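Local structure of diphthine synthase (Entamoeba histolytica, 3I4T) at residues Ile138-Leu143 / Val237-Val242; Arg162-Tyr167 / Leu219-Glu224; Lys169-Arg174 / Leu227-Glu232; Asp175-Thr180 / Pro272-Asp277. The protein probably acts as a diphthine synthase, a member of the tetrapyrrole methylase family that transfers methyl groups from S-adenosylmethionine during diphthamide synthesis. All blocks are in the same frame, centred on the assembly; numbering follows the deposited sequence.

The four contacts lie in the half of the chain built on the mixed sheet, apart from the parallel five-stranded sheet formed by the earlier strands. Contacts 2, 3 and 4 follow one another in space: the centres of 2 and 3, and of 3 and 4, are each about 10 Å apart, and helix 166-175 serves both 2 and 3. E222 OE2 of contact 2 meets G228 N of contact 3 at 2.8 Å, and N173 O of contact 3 meets M178 N of contact 4 at 2.7 Å. Contact 1 joins contact 4 through L143 CD2, 3.6 Å from H179 NE2, but its centre is about 23 Å from that of contact 2. Contacts 1, 3 and 4 also touch the second subunit.

Contact 1: residues Ile138-Leu143 / Val237-Val242; sequences IGCSGL and VGMARV
M239 meets I138 and C140 with the outer part of its side chain, crossing I138 at about a right angle. Its sulfur lies over the I138 branch methyl (SD to CG2, 4.0 Å), while the terminal methyl goes on to C140, where M239 CE and C140 SG are 3.5 Å apart. The bend that separates these two touches is at chi3 (82°), which turns CE off the line of the chain; the same methyl, M239 CE, lies 4.2 Å from S141 CB. V237 and M239, alternate residues of strand 235-240, both direct their CB atoms at the turn. V237 divides its branches, CG1 lying 4.3 Å from S141 CB and CG2 lying 4.4 Å from L143 CD1. The strand pairs antiparallel with 248-253 and 267-271 in the mixed sheet, so the 3-10 turn 138-141 packs on a sheet face, with L270 and I249 flanking M239. Beyond the strand's end, V242 CG1 reaches 4.1 Å from I138 N. The turn has its own polar bracing: S141 OG donates to I138 O at 2.7 Å, nearly in line with the carbonyl bond (169°), and accepts from L143 N at 3.2 Å in an ST turn. I138 O also accepts from S141 N, and Y107 of the second subunit packs on C140.

Contact 2: residues Arg162-Tyr167 / Leu219-Glu224; sequences RPSSYY and LEVEKE
Y167 OH donates to E222 OE1 at 2.6 Å, tying helix 166-175 to helix 211-225 within the mixed-sheet part of this tetrapyrrole methylase-family protein. The carboxylate oxygen lies at the ring's edge in its plane, but the hydroxyl meets it from above the carboxylate plane, 56° out. The bend of E222 at chi2 (66°) swings the carboxylate to the phenol, and OE1 is gripped a second time by V229 N, while Y167 OH also takes a bond from L227 N. The second polar link is a long salt bridge, R162 NH1 to E220 OE2 at 3.4 Å. There the oxygen comes to the guanidinium edge, the planes almost perpendicular (88°), and E224 OE2 adds an opposite charge without an N-H aimed at it. Between these polar ends sits V221, facing the other segment with both methyls. V221 CG1 lies 3.4 Å from Y167 CD1, the two side chains running past each other in opposite directions. V221 CG2 is flanked by S164 CB at 3.7 Å and by the hydroxyl of Y166, whose own polar bond goes to Q217 OE1; Y166 OH is 3.4 Å from V221 CG2.

Contact 3: residues Lys169-Arg174 / Leu227-Glu232; sequences KIKINR and LGVYDE
R174 reaches over to the backbone of V229, where its NE donates to V229 O at 2.8 Å with an N-H...O angle of 145°. A bend at chi3 (66°) brings the guanidinium round to the carbonyl, which lies near its edge although tilted somewhat out of its plane. R174 NH2 adds a weak second bond to the same oxygen, V229 O, at 3.3 Å, so one acceptor takes two guanidinium donors. About one turn earlier on helix 166-175, K171 leaves with CG anti to the backbone N (chi1 -165°) and runs extended, its methylenes crossing V229 and L227 at about right angles. K171 CG is 3.8 Å from V229 CG2, and K171 CE is 4.1 Å from L227 CD1; the chain then turns at chi4, and NZ pairs with D175 in a salt bridge. V229 CG1, on the other branch of the valine, lies 3.8 Å from I170 CG2 and also packs on the K171 backbone. That I170 branch, CG2, also lies at the edge of the Y230 ring, 4.4 Å from Y230 CD2, while the ring's hydroxyl is bonded to L218 O. The loop after helix 211-225 is therefore laid across one side of helix 166-175, with V229 at the middle. The chemistry implies a division of labour: hydrocarbon buries the valine, while the arginine's charge would probably polarise the V229 carbonyl, whose oxygen is held by one good and one weak bond.

Contact 4: residues Asp175-Thr180 / Pro272-Asp277; sequences DNNMHT and PAPQVD
H179 ND1 accepts from A273 N at 2.7 Å, a nearly straight bond (175°) with the donor lying in the ring plane at the ring's edge. The ring nitrogen thereby takes up a backbone N-H next to the point where the two segments come closest, at H179 and P272. Alongside, N177 and Q275 pair through their amides: N177 ND2 donates to Q275 OE1 at 2.8 Å, in the carbonyl plane on a lone pair, and with an angle of 169° at the hydrogen. The amide planes are nonetheless turned 45° from each other. Q275 reaches the pair by folding back at chi2, which also lays Q275 CG 3.2 Å from N177 OD1. The same N177 OD1 takes a weak bond from Q275 N at 3.3 Å. Between the two polar sites, A273 CB presses on N177, 3.3 Å from its carbonyl carbon, C. N177 has positive phi as the C-prime residue of the Schellman motif closing helix 166-175, with its N bonded to R174 O; this reversal carries the chain toward strand 180-187, which pairs antiparallel with 267-271. A second shell positions the partners. E280 of helix 278-284 bonds H179 NE2 through OE2 and D277 N through OE1, while H179 and F148 meet edge-to-face. R147 NH2 bonds both N177 O and Q275 O, bridging the segments from outside, and M178 packs against M178 of the second subunit.

Contact 1: residues Ile138-Leu143 / Val237-Val242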
loop_
_atom_site.group_PDB
_atom_site.type_symbol
_atom_site.label_atom_id
_atom_site.label_comp_id
_atom_site.label_asym_id
_atom_site.label_seq_id
_atom_site.Cartn_x
_atom_site.Cartn_y
_atom_site.Cartn_z
ATOM N N ILE A 138 -5.732 -0.260 -5.436
ATOM C CA ILE A 138 -6.984 -0.992 -5.684
ATOM C C ILE A 138 -8.148 -0.450 -4.833
ATOM O O ILE A 138 -9.302 -0.871 -4.983
ATOM C CB ILE A 138 -6.832 -2.537 -5.430
ATOM C CG1 ILE A 138 -6.202 -2.781 -4.061
ATOM C CG2 ILE A 138 -6.032 -3.196 -6.545
ATOM C CD1 ILE A 138 -6.561 -4.090 -3.438
ATOM N N GLY A 139 -7.823 0.474 -3.935
ATOM C CA GLY A 139 -8.821 1.228 -3.198
ATOM C C GLY A 139 -9.781 1.984 -4.089
ATOM O O GLY A 139 -10.868 2.349 -3.655
ATOM N N CYS A 140 -9.405 2.205 -5.343
ATOM C CA CYS A 140 -10.276 2.941 -6.262
ATOM C C CYS A 140 -11.517 2.157 -6.641
ATOM O O CYS A 140 -12.439 2.706 -7.248
ATOM C CB CYS A 140 -9.519 3.404 -7.511
ATOM S SG CYS A 140 -8.794 2.090 -8.461
ATOM N N SER A 141 -11.542 0.883 -6.265
ATOM C CA SER A 141 -12.696 0.017 -6.502
ATOM C C SER A 141 -13.899 0.414 -5.640
ATOM O O SER A 141 -15.047 0.164 -6.004
ATOM C CB SER A 141 -12.325 -1.429 -6.193
ATOM O OG SER A 141 -11.909 -1.544 -4.841
ATOM N N GLY A 142 -13.626 1.013 -4.487
ATOM C CA GLY A 142 -14.673 1.290 -3.517
ATOM C C GLY A 142 -14.651 0.334 -2.343
ATOM O O GLY A 142 -15.309 0.577 -1.333
ATOM N N LEU A 143 -13.896 -0.756 -2.465
ATOM C CA LEU A 143 -13.726 -1.670 -1.341
ATOM C C LEU A 143 -12.777 -1.051 -0.304
ATOM O O LEU A 143 -11.778 -0.405 -0.668
ATOM C CB LEU A 143 -13.238 -3.048 -1.812
ATOM C CG LEU A 143 -14.212 -3.911 -2.640
ATOM C CD1 LEU A 143 -13.465 -5.045 -3.298
ATOM C CD2 LEU A 143 -15.424 -4.465 -1.844
ATOM N N VAL A 237 -14.412 -8.071 -9.073
ATOM C CA VAL A 237 -13.957 -6.813 -9.614
ATOM C C VAL A 237 -12.723 -7.091 -10.456
ATOM O O VAL A 237 -11.676 -7.475 -9.923
ATOM C CB VAL A 237 -13.607 -5.810 -8.484
ATOM C CG1 VAL A 237 -13.377 -4.406 -9.046
ATOM C CG2 VAL A 237 -14.701 -5.792 -7.412
ATOM N N GLY A 238 -12.863 -6.921 -11.769
ATOM C CA GLY A 238 -11.745 -7.021 -12.678
ATOM C C GLY A 238 -11.128 -5.647 -12.764
ATOM O O GLY A 238 -11.843 -4.645 -12.897
ATOM N N MET A 239 -9.805 -5.586 -12.666
ATOM C CA MET A 239 -9.119 -4.310 -12.731
ATOM C C MET A 239 -7.928 -4.377 -13.653
ATOM O O MET A 239 -7.083 -5.262 -13.529
ATOM C CB MET A 239 -8.687 -3.861 -11.336
ATOM C CG MET A 239 -9.857 -3.739 -10.361
ATOM S SD MET A 239 -9.318 -3.112 -8.783
ATOM C CE MET A 239 -9.272 -1.350 -9.093
ATOM N N ALA A 240 -7.872 -3.434 -14.584
ATOM C CA ALA A 240 -6.775 -3.353 -15.532
ATOM C C ALA A 240 -6.140 -1.972 -15.463
ATOM O O ALA A 240 -6.840 -0.968 -15.395
ATOM C CB ALA A 240 -7.278 -3.642 -16.941
ATOM N N ARG A 241 -4.812 -1.937 -15.493
ATOM C CA ARG A 241 -4.042 -0.692 -15.519
ATOM C C ARG A 241 -4.394 0.255 -14.356
ATOM O O ARG A 241 -4.657 1.443 -14.552
ATOM C CB ARG A 241 -4.159 -0.015 -16.893
ATOM C CG ARG A 241 -3.727 -0.932 -18.031
ATOM C CD ARG A 241 -4.073 -0.407 -19.415
ATOM N NE ARG A 241 -5.511 -0.232 -19.622
ATOM C CZ ARG A 241 -6.373 -1.205 -19.901
ATOM N NH1 ARG A 241 -5.981 -2.470 -19.988
ATOM N NH2 ARG A 241 -7.651 -0.908 -20.076
ATOM N N VAL A 242 -4.381 -0.284 -13.141
ATOM C CA VAL A 242 -4.688 0.500 -11.949
ATOM C C VAL A 242 -3.760 1.711 -11.844
ATOM O O VAL A 242 -2.550 1.605 -12.054
ATOM C CB VAL A 242 -4.653 -0.379 -10.667
ATOM C CG1 VAL A 242 -4.893 0.436 -9.420
ATOM C CG2 VAL A 242 -5.705 -1.484 -10.762
#

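Contact 2: residues Arg162-Tyr167 / Leu219-Glu224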
loop_
_atom_site.group_PDB
_atom_site.type_symbol
_atom_site.label_atom_id
_atom_site.label_comp_id
_atom_site.label_asym_id
_atom_site.label_seq_id
_atom_site.Cartn_x
_atom_site.Cartn_y
_atom_site.Cartn_z
ATOM N N ARG A 162 -0.241 -27.948 -11.936
ATOM C CA ARG A 162 -1.486 -27.188 -11.847
ATOM C C ARG A 162 -1.740 -26.724 -10.414
ATOM O O ARG A 162 -2.728 -27.138 -9.807
ATOM C CB ARG A 162 -2.691 -28.030 -12.273
ATOM C CG ARG A 162 -2.595 -28.863 -13.549
ATOM C CD ARG A 162 -4.028 -29.140 -13.966
ATOM N NE ARG A 162 -4.255 -30.390 -14.677
ATOM C CZ ARG A 162 -5.296 -30.595 -15.490
ATOM N NH1 ARG A 162 -6.180 -29.613 -15.696
ATOM N NH2 ARG A 162 -5.457 -31.771 -16.106
ATOM N N PRO A 163 -0.874 -25.852 -9.864
ATOM C CA PRO A 163 -1.043 -25.504 -8.448
ATOM C C PRO A 163 -2.289 -24.670 -8.176
ATOM O O PRO A 163 -2.685 -23.872 -9.021
ATOM C CB PRO A 163 0.206 -24.688 -8.138
ATOM C CG PRO A 163 0.578 -24.076 -9.430
ATOM C CD PRO A 163 0.229 -25.097 -10.485
ATOM N N SER A 164 -2.888 -24.871 -7.001
ATOM C CA SER A 164 -4.050 -24.108 -6.565
ATOM C C SER A 164 -4.009 -23.787 -5.063
ATOM O O SER A 164 -5.043 -23.760 -4.396
ATOM C CB SER A 164 -5.342 -24.849 -6.927
ATOM O OG SER A 164 -5.367 -26.126 -6.320
ATOM N N SER A 165 -2.802 -23.525 -4.563
ATOM C CA SER A 165 -2.546 -23.146 -3.167
ATOM C C SER A 165 -3.314 -21.925 -2.696
ATOM O O SER A 165 -3.637 -21.814 -1.521
ATOM C CB SER A 165 -1.062 -22.864 -2.975
ATOM O OG SER A 165 -0.420 -24.020 -2.483
ATOM N N TYR A 166 -3.573 -20.992 -3.602
ATOM C CA TYR A 166 -4.316 -19.791 -3.277
ATOM C C TYR A 166 -5.739 -20.108 -2.805
ATOM O O TYR A 166 -6.329 -19.324 -2.055
ATOM C CB TYR A 166 -4.395 -18.886 -4.506
ATOM C CG TYR A 166 -4.942 -19.566 -5.748
ATOM C CD1 TYR A 166 -6.313 -19.705 -5.950
ATOM C CD2 TYR A 166 -4.083 -20.057 -6.725
ATOM C CE1 TYR A 166 -6.808 -20.324 -7.091
ATOM C CE2 TYR A 166 -4.566 -20.666 -7.865
ATOM C CZ TYR A 166 -5.928 -20.794 -8.045
ATOM O OH TYR A 166 -6.403 -21.406 -9.183
ATOM N N TYR A 167 -6.271 -21.250 -3.243
ATOM C CA TYR A 167 -7.685 -21.579 -3.078
ATOM C C TYR A 167 -8.104 -21.650 -1.608
ATOM O O TYR A 167 -9.040 -20.942 -1.225
ATOM C CB TYR A 167 -8.064 -22.850 -3.869
ATOM C CG TYR A 167 -9.522 -23.285 -3.777
ATOM C CD1 TYR A 167 -10.516 -22.660 -4.537
ATOM C CD2 TYR A 167 -9.900 -24.337 -2.954
ATOM C CE1 TYR A 167 -11.851 -23.065 -4.463
ATOM C CE2 TYR A 167 -11.222 -24.749 -2.875
ATOM C CZ TYR A 167 -12.194 -24.108 -3.633
ATOM O OH TYR A 167 -13.508 -24.531 -3.553
ATOM N N LEU A 219 -12.532 -21.010 -11.692
ATOM C CA LEU A 219 -13.768 -21.760 -11.900
ATOM C C LEU A 219 -13.498 -23.253 -11.994
ATOM O O LEU A 219 -14.273 -24.062 -11.497
ATOM C CB LEU A 219 -14.514 -21.245 -13.133
ATOM C CG LEU A 219 -15.178 -19.880 -12.890
ATOM C CD1 LEU A 219 -15.824 -19.312 -14.150
ATOM C CD2 LEU A 219 -16.205 -19.975 -11.766
ATOM N N GLU A 220 -12.370 -23.608 -12.595
ATOM C CA GLU A 220 -11.979 -25.005 -12.751
ATOM C C GLU A 220 -11.545 -25.644 -11.422
ATOM O O GLU A 220 -11.814 -26.822 -11.166
ATOM C CB GLU A 220 -10.858 -25.091 -13.776
ATOM C CG GLU A 220 -10.660 -26.456 -14.372
ATOM C CD GLU A 220 -9.446 -26.499 -15.273
ATOM O OE1 GLU A 220 -9.404 -25.738 -16.268
ATOM O OE2 GLU A 220 -8.529 -27.298 -14.986
ATOM N N VAL A 221 -10.866 -24.857 -10.593
ATOM C CA VAL A 221 -10.452 -25.281 -9.265
ATOM C C VAL A 221 -11.673 -25.485 -8.359
ATOM O O VAL A 221 -11.732 -26.451 -7.611
ATOM C CB VAL A 221 -9.447 -24.274 -8.669
ATOM C CG1 VAL A 221 -9.264 -24.471 -7.177
ATOM C CG2 VAL A 221 -8.103 -24.365 -9.400
ATOM N N GLU A 222 -12.655 -24.588 -8.438
ATOM C CA GLU A 222 -13.860 -24.748 -7.631
ATOM C C GLU A 222 -14.615 -26.008 -8.057
ATOM O O GLU A 222 -15.121 -26.736 -7.218
ATOM C CB GLU A 222 -14.764 -23.506 -7.691
ATOM C CG GLU A 222 -16.147 -23.658 -7.016
ATOM C CD GLU A 222 -16.100 -23.848 -5.492
ATOM O OE1 GLU A 222 -15.361 -23.128 -4.785
ATOM O OE2 GLU A 222 -16.829 -24.726 -4.989
ATOM N N LYS A 223 -14.670 -26.260 -9.359
ATOM C CA LYS A 223 -15.322 -27.450 -9.874
ATOM C C LYS A 223 -14.640 -28.714 -9.338
ATOM O O LYS A 223 -15.314 -29.658 -8.944
ATOM C CB LYS A 223 -15.323 -27.432 -11.408
ATOM C CG LYS A 223 -16.115 -28.568 -12.045
ATOM C CD LYS A 223 -15.797 -28.739 -13.526
ATOM C CE LYS A 223 -16.009 -30.197 -13.935
ATOM N NZ LYS A 223 -16.014 -30.397 -15.428
ATOM N N GLU A 224 -13.309 -28.706 -9.307
ATOM C CA GLU A 224 -12.519 -29.864 -8.872
ATOM C C GLU A 224 -12.480 -30.040 -7.364
ATOM O O GLU A 224 -12.353 -31.160 -6.882
ATOM C CB GLU A 224 -11.083 -29.795 -9.420
ATOM C CG GLU A 224 -10.977 -30.164 -10.914
ATOM C CD GLU A 224 -9.619 -29.828 -11.553
ATOM O OE1 GLU A 224 -8.629 -29.598 -10.811
ATOM O OE2 GLU A 224 -9.548 -29.796 -12.811
#

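Contact 3: residues Lys169-Arg174 / Leu227-Glu232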
loop_
_atom_site.group_PDB
_atom_site.type_symbol
_atom_site.label_atom_id
_atom_site.label_comp_id
_atom_site.label_asym_id
_atom_site.label_seq_id
_atom_site.Cartn_x
_atom_site.Cartn_y
_atom_site.Cartn_z
ATOM N N LYS A 169 -6.610 -20.373 0.918
ATOM C CA LYS A 169 -6.435 -19.017 1.471
ATOM C C LYS A 169 -7.587 -18.062 1.110
ATOM O O LYS A 169 -7.932 -17.186 1.906
ATOM C CB LYS A 169 -5.108 -18.405 1.028
ATOM C CG LYS A 169 -3.866 -19.179 1.456
ATOM C CD LYS A 169 -2.594 -18.517 0.916
ATOM C CE LYS A 169 -1.378 -19.391 1.208
ATOM N NZ LYS A 169 -0.111 -18.830 0.675
ATOM N N ILE A 170 -8.170 -18.216 -0.080
ATOM C CA ILE A 170 -9.362 -17.436 -0.441
ATOM C C ILE A 170 -10.548 -17.854 0.443
ATOM O O ILE A 170 -11.336 -17.008 0.877
ATOM C CB ILE A 170 -9.738 -17.557 -1.956
ATOM C CG1 ILE A 170 -8.597 -17.037 -2.841
ATOM C CG2 ILE A 170 -11.017 -16.781 -2.262
ATOM C CD1 ILE A 170 -8.812 -17.257 -4.322
ATOM N N LYS A 171 -10.640 -19.153 0.720
ATOM C CA LYS A 171 -11.662 -19.720 1.601
ATOM C C LYS A 171 -11.621 -19.080 2.983
ATOM O O LYS A 171 -12.665 -18.666 3.517
ATOM C CB LYS A 171 -11.500 -21.244 1.724
ATOM C CG LYS A 171 -12.711 -21.944 2.320
ATOM C CD LYS A 171 -12.357 -23.318 2.871
ATOM C CE LYS A 171 -13.588 -24.059 3.354
ATOM N NZ LYS A 171 -14.448 -23.184 4.198
ATOM N N ILE A 172 -10.417 -18.983 3.539
ATOM C CA ILE A 172 -10.203 -18.340 4.846
ATOM C C ILE A 172 -10.639 -16.869 4.850
ATOM O O ILE A 172 -11.327 -16.412 5.782
ATOM C CB ILE A 172 -8.740 -18.505 5.317
ATOM C CG1 ILE A 172 -8.502 -19.953 5.773
ATOM C CG2 ILE A 172 -8.395 -17.529 6.447
ATOM C CD1 ILE A 172 -7.032 -20.340 5.852
ATOM N N ASN A 173 -10.268 -16.138 3.806
ATOM C CA ASN A 173 -10.650 -14.741 3.698
ATOM C C ASN A 173 -12.163 -14.597 3.676
ATOM O O ASN A 173 -12.724 -13.732 4.347
ATOM C CB ASN A 173 -10.060 -14.115 2.440
ATOM C CG ASN A 173 -8.613 -13.710 2.609
ATOM O OD1 ASN A 173 -8.027 -13.872 3.685
ATOM N ND2 ASN A 173 -8.031 -13.156 1.547
ATOM N N ARG A 174 -12.819 -15.472 2.920
ATOM C CA ARG A 174 -14.246 -15.379 2.744
ATOM C C ARG A 174 -15.041 -15.879 3.948
ATOM O O ARG A 174 -15.931 -15.180 4.410
ATOM C CB ARG A 174 -14.667 -15.945 1.383
ATOM C CG ARG A 174 -14.557 -14.827 0.337
ATOM C CD ARG A 174 -14.740 -15.229 -1.083
ATOM N NE ARG A 174 -16.085 -15.700 -1.386
ATOM C CZ ARG A 174 -17.100 -14.940 -1.785
ATOM N NH1 ARG A 174 -16.971 -13.634 -1.920
ATOM N NH2 ARG A 174 -18.259 -15.507 -2.051
ATOM N N LEU A 227 -15.513 -26.685 -2.574
ATOM C CA LEU A 227 -15.708 -26.235 -1.194
ATOM C C LEU A 227 -16.724 -25.088 -1.083
ATOM O O LEU A 227 -17.081 -24.681 0.019
ATOM C CB LEU A 227 -14.374 -25.890 -0.530
ATOM C CG LEU A 227 -13.404 -27.065 -0.359
ATOM C CD1 LEU A 227 -12.237 -26.679 0.546
ATOM C CD2 LEU A 227 -14.105 -28.319 0.177
ATOM N N GLY A 228 -17.204 -24.600 -2.231
ATOM C CA GLY A 228 -18.238 -23.565 -2.271
ATOM C C GLY A 228 -17.747 -22.173 -1.912
ATOM O O GLY A 228 -18.500 -21.382 -1.345
ATOM N N VAL A 229 -16.496 -21.872 -2.275
ATOM C CA VAL A 229 -15.839 -20.610 -1.921
ATOM C C VAL A 229 -16.379 -19.435 -2.748
ATOM O O VAL A 229 -16.652 -18.357 -2.221
ATOM C CB VAL A 229 -14.305 -20.723 -2.096
ATOM C CG1 VAL A 229 -13.610 -19.438 -1.669
ATOM C CG2 VAL A 229 -13.763 -21.896 -1.307
ATOM N N TYR A 230 -16.504 -19.663 -4.047
ATOM C CA TYR A 230 -17.117 -18.731 -4.984
ATOM C C TYR A 230 -17.771 -19.575 -6.073
ATOM O O TYR A 230 -17.550 -20.800 -6.128
ATOM C CB TYR A 230 -16.058 -17.832 -5.616
ATOM C CG TYR A 230 -14.835 -18.584 -6.087
ATOM C CD1 TYR A 230 -14.858 -19.323 -7.274
ATOM C CD2 TYR A 230 -13.656 -18.568 -5.345
ATOM C CE1 TYR A 230 -13.741 -20.022 -7.708
ATOM C CE2 TYR A 230 -12.531 -19.269 -5.775
ATOM C CZ TYR A 230 -12.584 -19.995 -6.954
ATOM O OH TYR A 230 -11.479 -20.689 -7.378
ATOM N N ASP A 231 -18.568 -18.937 -6.931
ATOM C CA ASP A 231 -19.039 -19.596 -8.152
ATOM C C ASP A 231 -19.251 -18.648 -9.340
ATOM O O ASP A 231 -19.162 -17.440 -9.196
ATOM C CB ASP A 231 -20.273 -20.495 -7.883
ATOM C CG ASP A 231 -21.549 -19.711 -7.525
ATOM O OD1 ASP A 231 -21.554 -18.459 -7.416
ATOM O OD2 ASP A 231 -22.585 -20.391 -7.344
ATOM N N GLU A 232 -19.510 -19.229 -10.506
ATOM C CA GLU A 232 -19.939 -18.544 -11.737
ATOM C C GLU A 232 -20.619 -17.179 -11.527
ATOM O O GLU A 232 -20.330 -16.203 -12.239
ATOM C CB GLU A 232 -20.911 -19.488 -12.467
ATOM C CG GLU A 232 -20.954 -19.356 -13.966
ATOM C CD GLU A 232 -21.795 -20.435 -14.635
ATOM O OE1 GLU A 232 -23.018 -20.517 -14.377
ATOM O OE2 GLU A 232 -21.228 -21.206 -15.436
#

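Contact 4: residues Asp175-Thr180 / Pro272-Asp277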
loop_
_atom_site.group_PDB
_atom_site.type_symbol
_atom_site.label_atom_id
_atom_site.label_comp_id
_atom_site.label_asym_id
_atom_site.label_seq_id
_atom_site.Cartn_x
_atom_site.Cartn_y
_atom_site.Cartn_z
ATOM N N ASP A 175 -14.688 -17.051 4.482
ATOM C CA ASP A 175 -15.247 -17.550 5.754
ATOM C C ASP A 175 -15.174 -16.514 6.875
ATOM O O ASP A 175 -16.036 -16.469 7.742
ATOM C CB ASP A 175 -14.487 -18.793 6.248
ATOM C CG ASP A 175 -14.740 -20.017 5.412
ATOM O OD1 ASP A 175 -15.503 -19.952 4.416
ATOM O OD2 ASP A 175 -14.166 -21.071 5.771
ATOM N N ASN A 176 -14.124 -15.704 6.865
ATOM C CA ASN A 176 -13.908 -14.701 7.918
ATOM C C ASN A 176 -14.226 -13.281 7.492
ATOM O O ASN A 176 -13.820 -12.315 8.154
ATOM C CB ASN A 176 -12.484 -14.802 8.444
ATOM C CG ASN A 176 -12.209 -16.148 9.072
ATOM O OD1 ASN A 176 -12.726 -16.444 10.149
ATOM N ND2 ASN A 176 -11.419 -16.984 8.389
ATOM N N ASN A 177 -14.955 -13.172 6.382
ATOM C CA ASN A 177 -15.581 -11.918 5.939
ATOM C C ASN A 177 -14.580 -10.826 5.522
ATOM O O ASN A 177 -14.822 -9.626 5.757
ATOM C CB ASN A 177 -16.590 -11.416 6.989
ATOM C CG ASN A 177 -17.539 -10.375 6.436
ATOM O OD1 ASN A 177 -17.924 -10.441 5.275
ATOM N ND2 ASN A 177 -17.917 -9.399 7.267
ATOM N N MET A 178 -13.484 -11.250 4.882
ATOM C CA MET A 178 -12.449 -10.345 4.367
ATOM C C MET A 178 -12.386 -10.376 2.845
ATOM O O MET A 178 -12.715 -11.399 2.240
ATOM C CB MET A 178 -11.078 -10.721 4.935
ATOM C CG MET A 178 -10.978 -10.548 6.447
ATOM S SD MET A 178 -9.354 -10.986 7.092
ATOM C CE MET A 178 -9.613 -12.702 7.492
ATOM N N HIS A 179 -11.975 -9.265 2.229
ATOM C CA HIS A 179 -11.818 -9.203 0.770
ATOM C C HIS A 179 -10.499 -9.842 0.364
ATOM O O HIS A 179 -9.589 -9.951 1.182
ATOM C CB HIS A 179 -11.856 -7.755 0.245
ATOM C CG HIS A 179 -13.037 -6.953 0.714
ATOM N ND1 HIS A 179 -14.320 -7.458 0.751
ATOM C CD2 HIS A 179 -13.129 -5.668 1.137
ATOM C CE1 HIS A 179 -15.145 -6.528 1.204
ATOM N NE2 HIS A 179 -14.448 -5.430 1.441
ATOM N N THR A 180 -10.392 -10.243 -0.905
ATOM C CA THR A 180 -9.147 -10.783 -1.438
ATOM C C THR A 180 -8.644 -10.020 -2.669
ATOM O O THR A 180 -9.410 -9.710 -3.592
ATOM C CB THR A 180 -9.255 -12.312 -1.774
ATOM O OG1 THR A 180 -9.780 -13.035 -0.652
ATOM C CG2 THR A 180 -7.899 -12.889 -2.136
ATOM N N PRO A 272 -14.507 -9.790 -3.341
ATOM C CA PRO A 272 -15.086 -9.196 -2.138
ATOM C C PRO A 272 -15.448 -10.252 -1.108
ATOM O O PRO A 272 -15.707 -11.387 -1.483
ATOM C CB PRO A 272 -16.366 -8.525 -2.654
ATOM C CG PRO A 272 -16.126 -8.286 -4.116
ATOM C CD PRO A 272 -15.229 -9.400 -4.571
ATOM N N ALA A 273 -15.468 -9.884 0.176
ATOM C CA ALA A 273 -16.064 -10.737 1.226
ATOM C C ALA A 273 -17.547 -11.044 0.929
ATOM O O ALA A 273 -18.184 -10.303 0.190
ATOM C CB ALA A 273 -15.931 -10.059 2.589
ATOM N N PRO A 274 -18.102 -12.131 1.510
ATOM C CA PRO A 274 -19.535 -12.392 1.346
ATOM C C PRO A 274 -20.463 -11.239 1.769
ATOM O O PRO A 274 -21.561 -11.136 1.235
ATOM C CB PRO A 274 -19.758 -13.636 2.210
ATOM C CG PRO A 274 -18.462 -14.371 2.103
ATOM C CD PRO A 274 -17.431 -13.264 2.180
ATOM N N GLN A 275 -20.047 -10.380 2.702
ATOM C CA GLN A 275 -20.823 -9.157 2.926
ATOM C C GLN A 275 -20.067 -7.879 2.636
ATOM O O GLN A 275 -18.957 -7.635 3.128
ATOM C CB GLN A 275 -21.572 -9.111 4.275
ATOM C CG GLN A 275 -20.753 -8.905 5.503
ATOM C CD GLN A 275 -20.425 -7.438 5.814
ATOM O OE1 GLN A 275 -19.433 -7.162 6.492
ATOM N NE2 GLN A 275 -21.247 -6.506 5.328
ATOM N N VAL A 276 -20.706 -7.065 1.811
ATOM C CA VAL A 276 -20.127 -5.834 1.347
ATOM C C VAL A 276 -20.954 -4.744 1.983
ATOM O O VAL A 276 -22.168 -4.809 1.967
ATOM C CB VAL A 276 -20.187 -5.769 -0.190
ATOM C CG1 VAL A 276 -19.534 -4.501 -0.691
ATOM C CG2 VAL A 276 -19.527 -7.007 -0.787
ATOM N N ASP A 277 -20.284 -3.774 2.587
ATOM C CA ASP A 277 -20.962 -2.640 3.189
ATOM C C ASP A 277 -21.702 -1.841 2.107
ATOM O O ASP A 277 -21.254 -1.768 0.970
ATOM C CB ASP A 277 -19.955 -1.755 3.938
ATOM C CG ASP A 277 -19.299 -2.471 5.139
ATOM O OD1 ASP A 277 -20.008 -3.072 5.962
ATOM O OD2 ASP A 277 -18.065 -2.425 5.277
#